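PDB 5KO5: purine nucleoside phosphorylase from Schistosoma mansoni, which probably catalyses the reversible phosphorolysis of purine nucleosides such as inosine and guanosine to the free base and ribose 1-phosphate. Local coordinates for residues P162-Q173 and V227-L238. Numbering follows the deposited sequence.
Sequences PDLSNAYDRLLQ and VIIACHCGIKVL
Y168 lies across V227 at about a right angle, with both valine methyls against the phenol end of its ring: CG1 is 3.7 Å from CZ and CG2 is 3.7 Å from CE1. This is interior packing of the phosphorylase-superfamily alpha/beta fold, where 162-169, leading into helix 170-182, runs along helix 224-232 and the start of strand 236-246. The tyrosine's CG sits beside its own backbone N (chi1 -58°), which brings the far end of the ring close to V227; OH is then held by H137 of strand 131-139. Next to it, the CB of A167 rests on V227 CG1. C231 throws SG directly away from its backbone N (chi1 180°), into the loop, 3.5 Å from D163 O and 3.9 Å from L164 CD2. P162 meets H232 at the ring edge, CG in the imidazole plane, while NE2 bonds to N153.

Helix 224-232 ends in a Schellman motif, with G234 as its C-prime residue, and the chain turns into the strand. There D169 N donates to V237 O at 3.2 Å, and water 3 joins that carbonyl to D169 O. Beyond, L172 packs on L238. D169 crosses the K236 chain obliquely, OD1 3.5 Å from K236 CD but 5.4 Å from K236 NZ, and caps helix 170-182: L172 N reaches the anti lone pair of D169 OD2 at 2.9 Å.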
# COMPACT_ATOMS: atom_id res chain seq x y z
N PRO A 162 15.07 11.15 2.82
CA PRO A 162 14.97 11.97 4.04
C PRO A 162 14.78 11.10 5.27
O PRO A 162 14.09 10.08 5.23
CB PRO A 162 13.72 12.82 3.80
CG PRO A 162 13.31 12.60 2.40
CD PRO A 162 13.95 11.35 1.90
N ASP A 163 15.36 11.55 6.37
CA ASP A 163 15.09 11.01 7.69
C ASP A 163 13.91 11.76 8.29
O ASP A 163 13.83 12.99 8.21
CB ASP A 163 16.31 11.19 8.58
CG ASP A 163 16.01 10.93 10.03
OD1 ASP A 163 15.93 9.75 10.41
OD2 ASP A 163 15.85 11.91 10.78
N LEU A 164 12.99 11.02 8.91
CA LEU A 164 11.78 11.60 9.47
C LEU A 164 11.81 11.68 10.99
O LEU A 164 10.77 11.98 11.60
CB LEU A 164 10.56 10.81 9.00
CG LEU A 164 10.38 10.74 7.48
CD1 LEU A 164 9.19 9.88 7.14
CD2 LEU A 164 10.20 12.13 6.89
N SER A 165 12.97 11.43 11.60
CA SER A 165 13.08 11.40 13.06
C SER A 165 12.73 12.73 13.70
O SER A 165 12.30 12.76 14.86
CB SER A 165 14.50 10.99 13.46
OG SER A 165 14.83 9.71 12.94
N ASN A 166 12.91 13.84 12.98
CA ASN A 166 12.57 15.16 13.49
C ASN A 166 11.55 15.85 12.59
O ASN A 166 11.54 17.07 12.45
CB ASN A 166 13.82 16.03 13.66
CG ASN A 166 14.86 15.38 14.56
OD1 ASN A 166 16.03 15.29 14.21
ND2 ASN A 166 14.42 14.91 15.72
N ALA A 167 10.66 15.06 11.99
CA ALA A 167 9.63 15.62 11.12
C ALA A 167 8.67 16.51 11.90
O ALA A 167 8.20 17.52 11.36
CB ALA A 167 8.86 14.49 10.44
N TYR A 168 8.39 16.17 13.15
CA TYR A 168 7.47 16.94 14.01
C TYR A 168 8.32 17.66 15.06
O TYR A 168 8.74 17.07 16.05
CB TYR A 168 6.46 15.99 14.64
CG TYR A 168 5.67 15.23 13.61
CD1 TYR A 168 4.55 15.80 13.02
CD2 TYR A 168 6.07 13.96 13.19
CE1 TYR A 168 3.82 15.12 12.05
CE2 TYR A 168 5.34 13.28 12.21
CZ TYR A 168 4.22 13.87 11.64
OH TYR A 168 3.49 13.21 10.68
N ASP A 169 8.55 18.95 14.83
CA ASP A 169 9.47 19.73 15.65
C ASP A 169 9.07 19.71 17.13
O ASP A 169 7.93 19.99 17.50
CB ASP A 169 9.48 21.17 15.13
CG ASP A 169 10.54 22.02 15.80
OD1 ASP A 169 11.70 22.01 15.33
OD2 ASP A 169 10.22 22.69 16.80
N ARG A 170 10.04 19.37 17.99
CA ARG A 170 9.76 19.25 19.42
C ARG A 170 9.45 20.61 20.04
O ARG A 170 8.52 20.73 20.84
CB ARG A 170 10.93 18.58 20.13
CG ARG A 170 10.83 17.07 20.20
CD ARG A 170 11.98 16.40 19.47
NE ARG A 170 12.09 14.99 19.82
CZ ARG A 170 13.06 14.48 20.58
NH1 ARG A 170 14.02 15.26 21.05
NH2 ARG A 170 13.07 13.18 20.85
N LEU A 171 10.22 21.64 19.68
CA LEU A 171 10.00 22.96 20.27
C LEU A 171 8.61 23.49 19.93
O LEU A 171 7.98 24.15 20.76
CB LEU A 171 11.08 23.92 19.80
CG LEU A 171 12.47 23.67 20.38
CD1 LEU A 171 13.46 24.71 19.87
CD2 LEU A 171 12.42 23.67 21.90
N LEU A 172 8.13 23.22 18.72
CA LEU A 172 6.80 23.69 18.36
C LEU A 172 5.72 22.96 19.16
O LEU A 172 4.72 23.57 19.55
CB LEU A 172 6.56 23.52 16.86
CG LEU A 172 7.41 24.35 15.90
CD1 LEU A 172 6.99 24.08 14.46
CD2 LEU A 172 7.28 25.81 16.22
N GLN A 173 5.89 21.65 19.38
CA GLN A 173 4.97 20.93 20.25
C GLN A 173 4.98 21.52 21.65
O GLN A 173 3.92 21.69 22.27
CB GLN A 173 5.35 19.45 20.31
CG GLN A 173 5.16 18.68 19.01
CD GLN A 173 5.71 17.27 19.13
OE1 GLN A 173 5.33 16.52 20.03
NE2 GLN A 173 6.61 16.90 18.22
N VAL A 227 3.54 16.63 5.57
CA VAL A 227 4.66 16.58 6.51
C VAL A 227 5.93 16.12 5.81
O VAL A 227 7.01 16.68 6.03
CB VAL A 227 4.32 15.66 7.70
CG1 VAL A 227 5.56 15.44 8.56
CG2 VAL A 227 3.19 16.25 8.54
N ILE A 228 5.82 15.09 4.97
CA ILE A 228 7.00 14.54 4.32
C ILE A 228 7.57 15.53 3.31
O ILE A 228 8.79 15.72 3.25
CB ILE A 228 6.67 13.18 3.71
CG1 ILE A 228 6.51 12.16 4.84
CG2 ILE A 228 7.73 12.73 2.70
CD1 ILE A 228 5.97 10.79 4.39
N ILE A 229 6.71 16.18 2.52
CA ILE A 229 7.22 17.15 1.56
C ILE A 229 7.89 18.31 2.29
O ILE A 229 8.96 18.78 1.89
CB ILE A 229 6.11 17.62 0.59
CG1 ILE A 229 5.57 16.43 -0.22
CG2 ILE A 229 6.65 18.71 -0.34
CD1 ILE A 229 6.64 15.64 -1.00
N ALA A 230 7.27 18.78 3.38
CA ALA A 230 7.86 19.86 4.17
C ALA A 230 9.20 19.44 4.75
O ALA A 230 10.20 20.17 4.64
CB ALA A 230 6.89 20.27 5.28
N CYS A 231 9.25 18.25 5.37
CA CYS A 231 10.49 17.76 5.97
C CYS A 231 11.58 17.63 4.91
O CYS A 231 12.74 17.99 5.15
CB CYS A 231 10.21 16.41 6.64
SG CYS A 231 11.65 15.66 7.44
N HIS A 232 11.21 17.14 3.73
CA HIS A 232 12.17 16.96 2.65
C HIS A 232 12.85 18.28 2.29
O HIS A 232 14.06 18.31 2.01
CB HIS A 232 11.43 16.34 1.46
CG HIS A 232 12.27 16.16 0.24
ND1 HIS A 232 12.23 17.04 -0.82
CD2 HIS A 232 13.11 15.17 -0.13
CE1 HIS A 232 13.04 16.61 -1.78
NE2 HIS A 232 13.59 15.48 -1.38
N CYS A 233 12.10 19.39 2.30
CA CYS A 233 12.67 20.68 1.91
C CYS A 233 13.01 21.58 3.10
O CYS A 233 13.23 22.79 2.91
CB CYS A 233 11.79 21.39 0.87
SG CYS A 233 10.21 22.04 1.49
N GLY A 234 13.07 21.03 4.31
CA GLY A 234 13.58 21.78 5.45
C GLY A 234 12.59 22.68 6.16
O GLY A 234 13.02 23.56 6.93
N ILE A 235 11.29 22.50 5.95
CA ILE A 235 10.26 23.27 6.64
C ILE A 235 9.89 22.52 7.91
O ILE A 235 9.59 21.32 7.87
CB ILE A 235 9.04 23.47 5.72
CG1 ILE A 235 9.40 24.38 4.54
CG2 ILE A 235 7.85 24.03 6.50
CD1 ILE A 235 8.28 24.52 3.54
N LYS A 236 9.90 23.22 9.04
CA LYS A 236 9.50 22.63 10.31
C LYS A 236 7.98 22.53 10.36
O LYS A 236 7.28 23.36 9.78
CB LYS A 236 10.01 23.49 11.47
CG LYS A 236 11.52 23.57 11.56
CD LYS A 236 11.94 24.39 12.78
CE LYS A 236 13.44 24.53 12.87
NZ LYS A 236 13.99 25.30 11.73
N VAL A 237 7.48 21.54 11.08
CA VAL A 237 6.05 21.23 11.08
C VAL A 237 5.53 21.11 12.50
O VAL A 237 6.17 20.49 13.35
CB VAL A 237 5.75 19.92 10.31
CG1 VAL A 237 4.27 19.56 10.45
CG2 VAL A 237 6.12 20.05 8.85
N LEU A 238 4.35 21.69 12.74
CA LEU A 238 3.50 21.37 13.88
C LEU A 238 2.19 20.85 13.31
O LEU A 238 1.58 21.52 12.48
CB LEU A 238 3.19 22.63 14.70
CG LEU A 238 2.16 22.40 15.80
CD1 LEU A 238 2.72 21.50 16.90
CD2 LEU A 238 1.70 23.73 16.38
O HOH W 1 9.58 19.84 12.10
O HOH W 2 9.60 18.80 9.02
O HOH W 3 5.75 19.78 15.96